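Local coordinates for putative peptidase (Parabacteroides merdae, PDB 4L8K), which is a putative serine peptidase of family S41, probably cleaving peptide bonds in its protein or peptide substrates, at residues N11-W16 with D35-Y40; Y23-F28 with K275-F280; A27-D32 with A62-G67; G247-P252 with R264-P269. All coordinates share one frame; numbering follows the deposited sequence.

Interaction 1: residues N11-W16 with D35-Y40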
loop_
_atom_site.group_PDB
_atom_site.type_symbol
_atom_site.label_atom_id
_atom_site.label_comp_id
_atom_site.label_asym_id
_atom_site.label_seq_id
_atom_site.Cartn_x
_atom_site.Cartn_y
_atom_site.Cartn_z
ATOM N N ASN A 11 28.638 -10.342 -10.563
ATOM C CA ASN A 11 27.516 -9.641 -9.943
ATOM C C ASN A 11 26.358 -9.524 -10.924
ATOM O O ASN A 11 25.212 -9.685 -10.518
ATOM C CB ASN A 11 27.960 -8.296 -9.416
ATOM C CG ASN A 11 28.795 -8.492 -8.183
ATOM O OD1 ASN A 11 28.277 -8.742 -7.097
ATOM N ND2 ASN A 11 30.104 -8.539 -8.352
ATOM N N PHE A 12 26.648 -9.336 -12.219
ATOM C CA PHE A 12 25.600 -9.347 -13.251
ATOM C C PHE A 12 24.876 -10.718 -13.241
ATOM O O PHE A 12 23.643 -10.771 -13.137
ATOM C CB PHE A 12 26.194 -9.043 -14.648
ATOM C CG PHE A 12 25.384 -9.575 -15.805
ATOM C CD1 PHE A 12 24.088 -9.115 -16.045
ATOM C CD2 PHE A 12 25.909 -10.551 -16.650
ATOM C CE1 PHE A 12 23.321 -9.642 -17.095
ATOM C CE2 PHE A 12 25.161 -11.047 -17.722
ATOM C CZ PHE A 12 23.865 -10.592 -17.933
ATOM N N GLU A 13 25.665 -11.813 -13.341
ATOM C CA GLU A 13 25.169 -13.190 -13.359
ATOM C C GLU A 13 24.337 -13.497 -12.115
ATOM O O GLU A 13 23.229 -13.997 -12.256
ATOM C CB GLU A 13 26.326 -14.208 -13.476
ATOM C CG GLU A 13 27.061 -14.196 -14.807
ATOM C CD GLU A 13 26.373 -14.757 -16.040
ATOM O OE1 GLU A 13 25.307 -15.403 -15.905
ATOM O OE2 GLU A 13 26.930 -14.572 -17.148
ATOM N N ALA A 14 24.851 -13.155 -10.915
ATOM C CA ALA A 14 24.180 -13.396 -9.638
ATOM C C ALA A 14 22.855 -12.637 -9.542
ATOM O O ALA A 14 21.846 -13.249 -9.195
ATOM C CB ALA A 14 25.083 -13.001 -8.486
ATOM N N LEU A 15 22.849 -11.330 -9.894
ATOM C CA LEU A 15 21.648 -10.507 -9.873
ATOM C C LEU A 15 20.589 -11.035 -10.858
ATOM O O LEU A 15 19.423 -11.118 -10.481
ATOM C CB LEU A 15 21.971 -9.021 -10.158
ATOM C CG LEU A 15 20.751 -8.064 -10.162
ATOM C CD1 LEU A 15 19.965 -8.125 -8.844
ATOM C CD2 LEU A 15 21.146 -6.662 -10.489
ATOM N N TRP A 16 20.988 -11.392 -12.098
ATOM C CA TRP A 16 20.050 -11.919 -13.090
ATOM C C TRP A 16 19.383 -13.219 -12.571
ATOM O O TRP A 16 18.167 -13.385 -12.709
ATOM C CB TRP A 16 20.753 -12.167 -14.450
ATOM C CG TRP A 16 19.765 -12.552 -15.516
ATOM C CD1 TRP A 16 19.011 -11.703 -16.274
ATOM C CD2 TRP A 16 19.263 -13.880 -15.780
ATOM N NE1 TRP A 16 18.139 -12.422 -17.066
ATOM C CE2 TRP A 16 18.274 -13.761 -16.782
ATOM C CE3 TRP A 16 19.617 -15.168 -15.330
ATOM C CZ2 TRP A 16 17.643 -14.881 -17.351
ATOM C CZ3 TRP A 16 18.987 -16.272 -15.890
ATOM C CH2 TRP A 16 18.005 -16.126 -16.877
ATOM N N ASP A 35 15.723 -12.480 -22.791
ATOM C CA ASP A 35 16.175 -11.455 -23.745
ATOM C C ASP A 35 16.891 -10.330 -22.998
ATOM O O ASP A 35 17.770 -9.686 -23.571
ATOM C CB ASP A 35 15.018 -10.871 -24.587
ATOM C CG ASP A 35 14.145 -11.873 -25.341
ATOM O OD1 ASP A 35 14.631 -13.000 -25.629
ATOM O OD2 ASP A 35 12.985 -11.518 -25.675
ATOM N N VAL A 36 16.500 -10.099 -21.717
ATOM C CA VAL A 36 17.129 -9.129 -20.814
ATOM C C VAL A 36 18.552 -9.653 -20.522
ATOM O O VAL A 36 19.517 -8.870 -20.537
ATOM C CB VAL A 36 16.279 -8.876 -19.520
ATOM C CG1 VAL A 36 17.107 -8.217 -18.421
ATOM C CG2 VAL A 36 15.043 -8.028 -19.827
ATOM N N TYR A 37 18.687 -10.990 -20.322
ATOM C CA TYR A 37 20.009 -11.582 -20.113
ATOM C C TYR A 37 20.900 -11.349 -21.350
ATOM O O TYR A 37 22.021 -10.889 -21.192
ATOM C CB TYR A 37 19.947 -13.091 -19.788
ATOM C CG TYR A 37 21.325 -13.685 -19.595
ATOM C CD1 TYR A 37 21.952 -13.650 -18.353
ATOM C CD2 TYR A 37 22.046 -14.193 -20.678
ATOM C CE1 TYR A 37 23.251 -14.131 -18.182
ATOM C CE2 TYR A 37 23.353 -14.662 -20.525
ATOM C CZ TYR A 37 23.944 -14.648 -19.271
ATOM O OH TYR A 37 25.220 -15.138 -19.125
ATOM N N ASP A 38 20.403 -11.684 -22.555
ATOM C CA ASP A 38 21.156 -11.569 -23.815
ATOM C C ASP A 38 21.638 -10.145 -24.065
ATOM O O ASP A 38 22.789 -9.959 -24.457
ATOM C CB ASP A 38 20.327 -12.061 -25.014
ATOM C CG ASP A 38 19.947 -13.526 -24.946
ATOM O OD1 ASP A 38 20.674 -14.299 -24.282
ATOM O OD2 ASP A 38 18.923 -13.900 -25.560
ATOM N N ARG A 39 20.776 -9.145 -23.803
ATOM C CA ARG A 39 21.121 -7.737 -24.013
ATOM C C ARG A 39 22.182 -7.247 -23.013
ATOM O O ARG A 39 23.204 -6.700 -23.422
ATOM C CB ARG A 39 19.872 -6.859 -23.930
ATOM C CG ARG A 39 19.050 -6.918 -25.210
ATOM C CD ARG A 39 17.923 -5.909 -25.245
ATOM N NE ARG A 39 16.840 -6.256 -24.322
ATOM C CZ ARG A 39 16.420 -5.485 -23.326
ATOM N NH1 ARG A 39 16.979 -4.300 -23.108
ATOM N NH2 ARG A 39 15.428 -5.882 -22.550
ATOM N N TYR A 40 21.945 -7.466 -21.708
ATOM C CA TYR A 40 22.844 -6.998 -20.649
ATOM C C TYR A 40 24.152 -7.788 -20.590
ATOM O O TYR A 40 25.157 -7.254 -20.116
ATOM C CB TYR A 40 22.122 -6.980 -19.293
ATOM C CG TYR A 40 21.164 -5.809 -19.211
ATOM C CD1 TYR A 40 19.886 -5.881 -19.774
ATOM C CD2 TYR A 40 21.558 -4.602 -18.641
ATOM C CE1 TYR A 40 19.013 -4.790 -19.738
ATOM C CE2 TYR A 40 20.705 -3.502 -18.627
ATOM C CZ TYR A 40 19.426 -3.610 -19.154
ATOM O OH TYR A 40 18.572 -2.540 -19.109
#

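Interaction 2: residues Y23-F28 with K275-F280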
loop_
_atom_site.group_PDB
_atom_site.type_symbol
_atom_site.label_atom_id
_atom_site.label_comp_id
_atom_site.label_asym_id
_atom_site.label_seq_id
_atom_site.Cartn_x
_atom_site.Cartn_y
_atom_site.Cartn_z
ATOM N N TYR A 23 11.865 -13.595 -8.464
ATOM C CA TYR A 23 10.907 -12.542 -8.857
ATOM C C TYR A 23 9.563 -13.203 -9.224
ATOM O O TYR A 23 9.532 -14.167 -9.991
ATOM C CB TYR A 23 11.462 -11.664 -9.995
ATOM C CG TYR A 23 10.633 -10.427 -10.241
ATOM C CD1 TYR A 23 10.679 -9.344 -9.364
ATOM C CD2 TYR A 23 9.758 -10.356 -11.323
ATOM C CE1 TYR A 23 9.898 -8.211 -9.574
ATOM C CE2 TYR A 23 8.962 -9.227 -11.536
ATOM C CZ TYR A 23 9.039 -8.159 -10.658
ATOM O OH TYR A 23 8.261 -7.048 -10.850
ATOM N N CYS A 24 8.470 -12.725 -8.612
ATOM C CA CYS A 24 7.136 -13.334 -8.689
ATOM C C CYS A 24 6.231 -12.824 -9.807
ATOM O O CYS A 24 5.178 -13.440 -10.004
ATOM C CB CYS A 24 6.420 -13.170 -7.349
ATOM S SG CYS A 24 7.311 -13.841 -5.932
ATOM N N PHE A 25 6.577 -11.713 -10.506
ATOM C CA PHE A 25 5.596 -11.127 -11.405
ATOM C C PHE A 25 5.992 -11.027 -12.869
ATOM O O PHE A 25 5.407 -10.210 -13.585
ATOM C CB PHE A 25 5.202 -9.738 -10.850
ATOM C CG PHE A 25 4.739 -9.834 -9.409
ATOM C CD1 PHE A 25 3.505 -10.410 -9.089
ATOM C CD2 PHE A 25 5.580 -9.452 -8.367
ATOM C CE1 PHE A 25 3.093 -10.535 -7.752
ATOM C CE2 PHE A 25 5.188 -9.619 -7.034
ATOM C CZ PHE A 25 3.942 -10.146 -6.734
ATOM N N PHE A 26 6.853 -11.933 -13.355
ATOM C CA PHE A 26 7.283 -11.956 -14.763
ATOM C C PHE A 26 6.114 -12.097 -15.766
ATOM O O PHE A 26 6.162 -11.478 -16.827
ATOM C CB PHE A 26 8.311 -13.075 -15.013
ATOM C CG PHE A 26 9.701 -12.752 -14.531
ATOM C CD1 PHE A 26 10.357 -11.606 -14.967
ATOM C CD2 PHE A 26 10.376 -13.614 -13.675
ATOM C CE1 PHE A 26 11.650 -11.317 -14.532
ATOM C CE2 PHE A 26 11.676 -13.327 -13.251
ATOM C CZ PHE A 26 12.309 -12.189 -13.694
ATOM N N ALA A 27 5.052 -12.848 -15.405
ATOM C CA ALA A 27 3.859 -13.066 -16.235
ATOM C C ALA A 27 3.082 -11.771 -16.531
ATOM O O ALA A 27 2.332 -11.741 -17.505
ATOM C CB ALA A 27 2.929 -14.069 -15.556
ATOM N N PHE A 28 3.285 -10.708 -15.723
ATOM C CA PHE A 28 2.596 -9.427 -15.858
ATOM C C PHE A 28 3.483 -8.345 -16.463
ATOM O O PHE A 28 3.099 -7.182 -16.444
ATOM C CB PHE A 28 2.065 -8.970 -14.479
ATOM C CG PHE A 28 1.263 -10.048 -13.780
ATOM C CD1 PHE A 28 1.887 -10.987 -12.968
ATOM C CD2 PHE A 28 -0.110 -10.147 -13.967
ATOM C CE1 PHE A 28 1.163 -12.013 -12.371
ATOM C CE2 PHE A 28 -0.838 -11.175 -13.363
ATOM C CZ PHE A 28 -0.198 -12.098 -12.567
ATOM N N LYS A 275 -9.056 -14.322 -6.174
ATOM C CA LYS A 275 -7.749 -14.860 -6.530
ATOM C C LYS A 275 -7.025 -13.959 -7.572
ATOM O O LYS A 275 -6.187 -14.431 -8.346
ATOM C CB LYS A 275 -7.866 -16.321 -7.000
ATOM C CG LYS A 275 -8.176 -17.260 -5.842
ATOM C CD LYS A 275 -8.409 -18.682 -6.287
ATOM C CE LYS A 275 -8.748 -19.548 -5.099
ATOM N NZ LYS A 275 -9.086 -20.935 -5.502
ATOM N N GLN A 276 -7.319 -12.647 -7.536
ATOM C CA GLN A 276 -6.671 -11.656 -8.405
ATOM C C GLN A 276 -5.544 -10.954 -7.648
ATOM O O GLN A 276 -5.675 -10.669 -6.454
ATOM C CB GLN A 276 -7.685 -10.634 -8.967
ATOM C CG GLN A 276 -8.896 -11.268 -9.688
ATOM C CD GLN A 276 -8.570 -12.229 -10.842
ATOM O OE1 GLN A 276 -7.621 -12.077 -11.621
ATOM N NE2 GLN A 276 -9.282 -13.324 -10.872
ATOM N N HIS A 277 -4.428 -10.688 -8.357
ATOM C CA HIS A 277 -3.235 -10.042 -7.808
ATOM C C HIS A 277 -3.505 -8.596 -7.386
ATOM O O HIS A 277 -4.118 -7.842 -8.136
ATOM C CB HIS A 277 -2.095 -10.093 -8.835
ATOM C CG HIS A 277 -1.539 -11.459 -9.013
ATOM N ND1 HIS A 277 -0.395 -11.852 -8.359
ATOM C CD2 HIS A 277 -2.015 -12.501 -9.729
ATOM C CE1 HIS A 277 -0.208 -13.112 -8.702
ATOM N NE2 HIS A 277 -1.161 -13.547 -9.520
ATOM N N THR A 278 -3.056 -8.224 -6.171
ATOM C CA THR A 278 -3.201 -6.858 -5.608
ATOM C C THR A 278 -1.847 -6.108 -5.637
ATOM O O THR A 278 -1.774 -4.939 -5.248
ATOM C CB THR A 278 -3.739 -6.937 -4.150
ATOM O OG1 THR A 278 -2.787 -7.629 -3.335
ATOM C CG2 THR A 278 -5.115 -7.617 -4.054
ATOM N N GLU A 279 -0.775 -6.795 -6.102
ATOM C CA GLU A 279 0.593 -6.280 -6.158
ATOM C C GLU A 279 0.716 -4.958 -6.903
ATOM O O GLU A 279 1.508 -4.115 -6.518
ATOM C CB GLU A 279 1.524 -7.317 -6.832
ATOM C CG GLU A 279 2.985 -6.877 -6.937
ATOM C CD GLU A 279 3.767 -6.752 -5.634
ATOM O OE1 GLU A 279 3.341 -7.333 -4.605
ATOM O OE2 GLU A 279 4.830 -6.085 -5.656
ATOM N N PHE A 280 -0.056 -4.802 -7.977
ATOM C CA PHE A 280 0.029 -3.672 -8.877
ATOM C C PHE A 280 -0.844 -2.510 -8.429
ATOM O O PHE A 280 -0.834 -1.452 -9.060
ATOM C CB PHE A 280 -0.308 -4.152 -10.299
ATOM C CG PHE A 280 0.407 -5.450 -10.594
ATOM C CD1 PHE A 280 1.803 -5.483 -10.739
ATOM C CD2 PHE A 280 -0.307 -6.646 -10.711
ATOM C CE1 PHE A 280 2.471 -6.688 -11.004
ATOM C CE2 PHE A 280 0.361 -7.861 -10.958
ATOM C CZ PHE A 280 1.747 -7.871 -11.092
#

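Interaction 3: residues A27-D32 with A62-G67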
loop_
_atom_site.group_PDB
_atom_site.type_symbol
_atom_site.label_atom_id
_atom_site.label_comp_id
_atom_site.label_asym_id
_atom_site.label_seq_id
_atom_site.Cartn_x
_atom_site.Cartn_y
_atom_site.Cartn_z
ATOM N N ALA A 27 5.052 -12.848 -15.405
ATOM C CA ALA A 27 3.859 -13.066 -16.235
ATOM C C ALA A 27 3.082 -11.771 -16.531
ATOM O O ALA A 27 2.332 -11.741 -17.505
ATOM C CB ALA A 27 2.929 -14.069 -15.556
ATOM N N PHE A 28 3.285 -10.708 -15.723
ATOM C CA PHE A 28 2.596 -9.427 -15.858
ATOM C C PHE A 28 3.483 -8.345 -16.463
ATOM O O PHE A 28 3.099 -7.182 -16.444
ATOM C CB PHE A 28 2.065 -8.970 -14.479
ATOM C CG PHE A 28 1.263 -10.048 -13.780
ATOM C CD1 PHE A 28 1.887 -10.987 -12.968
ATOM C CD2 PHE A 28 -0.110 -10.147 -13.967
ATOM C CE1 PHE A 28 1.163 -12.013 -12.371
ATOM C CE2 PHE A 28 -0.838 -11.175 -13.363
ATOM C CZ PHE A 28 -0.198 -12.098 -12.567
ATOM N N LYS A 29 4.633 -8.723 -17.041
ATOM C CA LYS A 29 5.592 -7.778 -17.625
ATOM C C LYS A 29 5.771 -7.992 -19.137
ATOM O O LYS A 29 5.817 -9.132 -19.596
ATOM C CB LYS A 29 6.962 -7.881 -16.912
ATOM C CG LYS A 29 6.905 -7.763 -15.377
ATOM C CD LYS A 29 6.217 -6.469 -14.901
ATOM C CE LYS A 29 6.100 -6.365 -13.410
ATOM N NZ LYS A 29 5.864 -4.961 -12.986
ATOM N N ASP A 30 5.893 -6.890 -19.896
ATOM C CA ASP A 30 6.069 -6.902 -21.343
ATOM C C ASP A 30 7.431 -7.451 -21.777
ATOM O O ASP A 30 7.569 -7.817 -22.940
ATOM C CB ASP A 30 5.847 -5.504 -21.977
ATOM C CG ASP A 30 6.384 -4.287 -21.239
ATOM O OD1 ASP A 30 7.617 -4.224 -21.010
ATOM O OD2 ASP A 30 5.596 -3.342 -21.008
ATOM N N VAL A 31 8.435 -7.485 -20.883
ATOM C CA VAL A 31 9.759 -8.012 -21.231
ATOM C C VAL A 31 9.853 -9.509 -20.938
ATOM O O VAL A 31 9.098 -10.043 -20.117
ATOM C CB VAL A 31 10.959 -7.262 -20.570
ATOM C CG1 VAL A 31 11.106 -5.843 -21.107
ATOM C CG2 VAL A 31 10.890 -7.280 -19.043
ATOM N N ASP A 32 10.809 -10.162 -21.619
ATOM C CA ASP A 32 11.230 -11.546 -21.454
ATOM C C ASP A 32 12.589 -11.479 -20.753
ATOM O O ASP A 32 13.508 -10.818 -21.258
ATOM C CB ASP A 32 11.299 -12.264 -22.821
ATOM C CG ASP A 32 11.666 -13.754 -22.827
ATOM O OD1 ASP A 32 12.241 -14.241 -21.823
ATOM O OD2 ASP A 32 11.438 -14.418 -23.866
ATOM N N ALA A 62 15.081 -2.111 -13.745
ATOM C CA ALA A 62 14.010 -1.219 -14.206
ATOM C C ALA A 62 13.275 -1.784 -15.451
ATOM O O ALA A 62 12.205 -1.298 -15.795
ATOM C CB ALA A 62 14.555 0.170 -14.476
ATOM N N GLU A 63 13.810 -2.843 -16.076
ATOM C CA GLU A 63 13.156 -3.520 -17.212
ATOM C C GLU A 63 11.792 -4.107 -16.813
ATOM O O GLU A 63 10.900 -4.180 -17.654
ATOM C CB GLU A 63 14.046 -4.630 -17.798
ATOM C CG GLU A 63 15.324 -4.116 -18.462
ATOM C CD GLU A 63 15.211 -3.604 -19.887
ATOM O OE1 GLU A 63 14.246 -3.980 -20.598
ATOM O OE2 GLU A 63 16.136 -2.876 -20.316
ATOM N N VAL A 64 11.623 -4.505 -15.537
ATOM C CA VAL A 64 10.350 -5.049 -15.053
ATOM C C VAL A 64 9.416 -3.918 -14.568
ATOM O O VAL A 64 8.327 -4.225 -14.115
ATOM C CB VAL A 64 10.467 -6.192 -13.998
ATOM C CG1 VAL A 64 11.200 -7.399 -14.576
ATOM C CG2 VAL A 64 11.100 -5.721 -12.686
ATOM N N LYS A 65 9.824 -2.627 -14.664
ATOM C CA LYS A 65 8.995 -1.455 -14.318
ATOM C C LYS A 65 8.222 -1.659 -13.015
ATOM O O LYS A 65 6.987 -1.578 -12.986
ATOM C CB LYS A 65 8.021 -1.153 -15.477
ATOM C CG LYS A 65 8.745 -0.807 -16.773
ATOM C CD LYS A 65 7.753 -0.685 -17.907
ATOM C CE LYS A 65 8.401 -0.454 -19.253
ATOM N NZ LYS A 65 9.156 0.827 -19.307
ATOM N N ASP A 66 8.974 -1.938 -11.930
ATOM C CA ASP A 66 8.416 -2.270 -10.635
ATOM C C ASP A 66 8.902 -1.295 -9.540
ATOM O O ASP A 66 10.097 -1.264 -9.205
ATOM C CB ASP A 66 8.803 -3.726 -10.306
ATOM C CG ASP A 66 8.267 -4.252 -9.002
ATOM O OD1 ASP A 66 7.529 -3.510 -8.318
ATOM O OD2 ASP A 66 8.575 -5.406 -8.666
ATOM N N GLY A 67 7.940 -0.576 -8.942
ATOM C CA GLY A 67 8.210 0.390 -7.880
ATOM C C GLY A 67 8.657 -0.276 -6.600
ATOM O O GLY A 67 9.179 0.384 -5.709
HETATM O O HOH W 1 8.153 -4.728 -18.306
#

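Interaction 4: residues G247-P252 with R264-P269. With PO4 (phosphate ion), chain E.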
loop_
_atom_site.group_PDB
_atom_site.type_symbol
_atom_site.label_atom_id
_atom_site.label_comp_id
_atom_site.label_asym_id
_atom_site.label_seq_id
_atom_site.Cartn_x
_atom_site.Cartn_y
_atom_site.Cartn_z
ATOM N N GLY A 247 0.237 -0.462 -4.414
ATOM C CA GLY A 247 0.438 -1.908 -4.433
ATOM C C GLY A 247 1.417 -2.446 -3.417
ATOM O O GLY A 247 1.558 -1.913 -2.313
ATOM N N GLY A 248 2.098 -3.518 -3.796
ATOM C CA GLY A 248 3.039 -4.167 -2.899
ATOM C C GLY A 248 2.311 -5.082 -1.927
ATOM O O GLY A 248 1.076 -5.140 -1.938
ATOM N N SER A 249 3.059 -5.766 -1.054
ATOM C CA SER A 249 2.469 -6.736 -0.145
ATOM C C SER A 249 2.886 -6.608 1.315
ATOM O O SER A 249 2.288 -7.268 2.156
ATOM C CB SER A 249 2.810 -8.146 -0.618
ATOM O OG SER A 249 4.211 -8.295 -0.813
ATOM N N GLY A 250 3.932 -5.847 1.618
ATOM C CA GLY A 250 4.412 -5.779 2.996
ATOM C C GLY A 250 5.231 -6.996 3.399
ATOM O O GLY A 250 5.619 -7.133 4.563
ATOM N N LEU A 251 5.507 -7.883 2.437
ATOM C CA LEU A 251 6.306 -9.097 2.623
ATOM C C LEU A 251 7.472 -9.050 1.624
ATOM O O LEU A 251 7.351 -9.551 0.505
ATOM C CB LEU A 251 5.458 -10.375 2.448
ATOM C CG LEU A 251 4.240 -10.523 3.358
ATOM C CD1 LEU A 251 3.108 -11.203 2.636
ATOM C CD2 LEU A 251 4.580 -11.308 4.598
ATOM N N PRO A 252 8.605 -8.412 1.986
ATOM C CA PRO A 252 9.716 -8.312 1.015
ATOM C C PRO A 252 10.673 -9.506 0.977
ATOM O O PRO A 252 10.853 -10.237 1.959
ATOM C CB PRO A 252 10.482 -7.072 1.489
ATOM C CG PRO A 252 10.210 -6.991 2.964
ATOM C CD PRO A 252 8.908 -7.687 3.244
ATOM N N ARG A 264 16.101 -6.091 -3.545
ATOM C CA ARG A 264 14.846 -6.326 -2.836
ATOM C C ARG A 264 13.681 -6.165 -3.808
ATOM O O ARG A 264 13.789 -5.410 -4.792
ATOM C CB ARG A 264 14.681 -5.394 -1.602
ATOM C CG ARG A 264 14.562 -3.895 -1.906
ATOM C CD ARG A 264 13.124 -3.401 -2.075
ATOM N NE ARG A 264 12.380 -3.348 -0.810
ATOM C CZ ARG A 264 11.078 -3.615 -0.681
ATOM N NH1 ARG A 264 10.353 -3.971 -1.741
ATOM N NH2 ARG A 264 10.489 -3.516 0.504
ATOM N N PHE A 265 12.583 -6.892 -3.513
ATOM C CA PHE A 265 11.310 -6.894 -4.228
ATOM C C PHE A 265 10.266 -7.659 -3.380
ATOM O O PHE A 265 10.607 -8.177 -2.306
ATOM C CB PHE A 265 11.447 -7.478 -5.656
ATOM C CG PHE A 265 12.310 -8.709 -5.825
ATOM C CD1 PHE A 265 11.768 -9.984 -5.680
ATOM C CD2 PHE A 265 13.642 -8.598 -6.223
ATOM C CE1 PHE A 265 12.543 -11.125 -5.930
ATOM C CE2 PHE A 265 14.432 -9.735 -6.409
ATOM C CZ PHE A 265 13.867 -10.992 -6.303
ATOM N N SER A 266 8.999 -7.706 -3.828
ATOM C CA SER A 266 7.953 -8.438 -3.103
ATOM C C SER A 266 8.242 -9.934 -3.156
ATOM O O SER A 266 8.562 -10.466 -4.225
ATOM C CB SER A 266 6.587 -8.128 -3.686
ATOM O OG SER A 266 6.372 -6.735 -3.578
ATOM N N ALA A 267 8.209 -10.587 -1.989
ATOM C CA ALA A 267 8.541 -12.004 -1.871
ATOM C C ALA A 267 7.412 -12.919 -2.259
ATOM O O ALA A 267 7.670 -14.034 -2.745
ATOM C CB ALA A 267 8.952 -12.329 -0.438
ATOM N N CYS A 268 6.163 -12.500 -2.001
ATOM C CA CYS A 268 5.015 -13.374 -2.235
ATOM C C CYS A 268 3.853 -12.657 -2.932
ATOM O O CYS A 268 3.441 -11.596 -2.465
ATOM C CB CYS A 268 4.535 -13.981 -0.917
ATOM S SG CYS A 268 5.851 -14.505 0.213
ATOM N N PRO A 269 3.213 -13.273 -3.960
ATOM C CA PRO A 269 1.986 -12.668 -4.500
ATOM C C PRO A 269 0.839 -12.751 -3.458
ATOM O O PRO A 269 0.625 -13.796 -2.835
ATOM C CB PRO A 269 1.652 -13.530 -5.730
ATOM C CG PRO A 269 2.822 -14.408 -5.942
ATOM C CD PRO A 269 3.513 -14.550 -4.635
HETATM P P PO4 E . 6.820 -4.852 -0.486
HETATM O O1 PO4 E . 6.883 -6.269 -1.026
HETATM O O2 PO4 E . 5.325 -4.409 -0.406
HETATM O O3 PO4 E . 7.472 -4.818 0.921
HETATM O O4 PO4 E . 7.566 -3.908 -1.458
#

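Interaction 1: residues N11-W16 with D35-Y40
F12, W16 and Y37 each set CG anti to the backbone N (for Y37, chi1 179°), which sends all three rings into the space between segments 11-16 and 35-40, whose nearly antiparallel axes come within 11.4 Å. Y37 lies at the middle of this aromatic cluster. Its CB sits over the five-membered ring of W16, 3.7 Å from that centroid, and its own ring turns an edge toward the same indole face, planes 72° apart. The rings of F12 and Y37 are tilted by 26° and so displaced that they scarcely overlap, F12 CZ 3.6 Å from Y37 CE1; F12 CE1 also meets Y40 CB at 3.7 Å. E13, bent at chi2, reaches the far end of Y37, whose OH donates to E13 OE2 (2.7 Å) on the carboxylate's syn lone pair. W16 NE1 is taken by W33 O, and Y40 OH by E63. Helices 8-22 and 33-43 thus pair in the tricorn C1-like region, and helix 50-61 packs beside both, M60 touching F12, V36 and Y40.

Interaction 2: residues Y23-F28 with K275-F280
F25 carries E279 over one face: E279 CG lies 3.6 Å from the ring centroid in a CH-pi contact, and the carboxylate continues almost parallel to the ring, planes 17° apart, with E279 CD 3.5 Å from F25 CE2. C24 CB backs the other face, and H277 ND1 stands at the ring edge, 3.8 Å from F25 CE1. F28 turns its edge to the face of H277, its CZ 3.4 Å from H277 CD2. The CZ end of F280 reaches both phenylalanines, at F25 CD1 (3.7 Å) and F28 CG (3.5 Å), both ring pairs oblique. One step out, the bond from F28 N to F25 O (3.1 Å) closes the short turn that presents both rings to the partner loop. That loop is held by backbone bonds of T278 to V270 and of E279 to G248. E279 sets CG anti to the backbone N (chi1 -180°), then bends at chi2 (68°), and its OE2 hydrogen-bonds S266 OG. The nearest E279 side-chain atom is about 5 Å from a bound phosphate. No hydrogen bond crosses between 23-28 and 275-280; the ring of F25 along the carboxylate, together with S266 OG, probably fixes how E279 is turned beside the phosphate pocket.

Interaction 3: residues A27-D32 with A62-G67
K29 NZ donates to V64 O at 2.8 Å, almost straight in line with the carbonyl (C=O...N 178°). The bond ties 27-32, a loop of the tricorn C1-like region that ends at D32, the N-cap of helix 33-43, to 62-67, the loop between helix 50-61 and strand 70-72. The lysine chain bends at chi2 (-56°) and then runs extended, passing V64 so that its CD and CE also lie beside the same oxygen. D66 OD2 stays 5.1 Å from K29 NZ, too far for a salt bridge, and is held by Y23 and T69, while its OD1 takes H68 N. V31 packs on the main chain of E63, with V31 CG2 3.4 Å from E63 O and CG1 reaching E63 OE1; the E63 carboxylate itself is bound by R39 and Y40. Within 62-67 a bond from K65 N to A62 O (3.0 Å) tightens the turn. On the exposed side, by D30, a single water donates to both D30 OD1 (2.8 Å) and E63 O (2.9 Å).

Interaction 4: residues G247-P252 with R264-P269
L251 O accepts A267 N at 2.8 Å just past the end of strand 262-266, where the 247-252 loop runs into strand 252-256. Next to this bond P252 and S266 form an antiparallel non-hydrogen-bonded pair, CA atoms 4.5 Å apart, and the methyl CB of A267 presses on P252 C at 3.6 Å. The tightly bonded part lies inward, round a phosphate ion probably taken from the crystallisation liquor. One oxygen, O2, is gripped by two backbone N-H groups, S249 N at 2.7 Å and G250 N at 2.8 Å, the latter nearly straight (177°). S266 OG comes within 2.6 Å of phosphate O1, with E279 OE2 its other close partner; S249 OG bonds O1 weakly. R264, folded at chi2 (92°) and chi3, brings its guanidinium edge-on to the ion: NH1 donates to O4 at 2.8 Å and also bonds H68 O, while the bond from NH2 to O3 is weak. P252 CB lies over the guanidinium face, 3.7 Å from R264 NH2. The looser part is the L251 side chain, which makes no close contact across, beside the exposed P252. H68 ND1 and S223 OG also bond the ion. Amides, hydroxyls, a histidine and an arginine converging on one anion imply a pocket suited to a negatively charged or strongly polar group, consistent with the active site of an S41 serine peptidase.

How the interactions relate
The contacts form a path in the order 1-3-2-4, from the N-terminal helices to the phosphate pocket. Interactions 1 and 3, centres about 14 Å apart, meet at E63: Y40 OH lies 2.7 Å from E63 OE2 and R39 NH2 3.0 Å from E63 OE1. Interactions 2 and 3 share A27 and F28, and Y23 OH lies 2.8 Å from D66 OD2. Interaction 4 is nested in the chain loop closed by interaction 2; E279 OE2 lies 2.7 Å from S266 OG and E279 O 2.8 Å from G248 N. Interaction 4 holds the phosphate that H68 and S223 also bond, probably at the active site, and segment 62-67 of interaction 3 leads directly into H68.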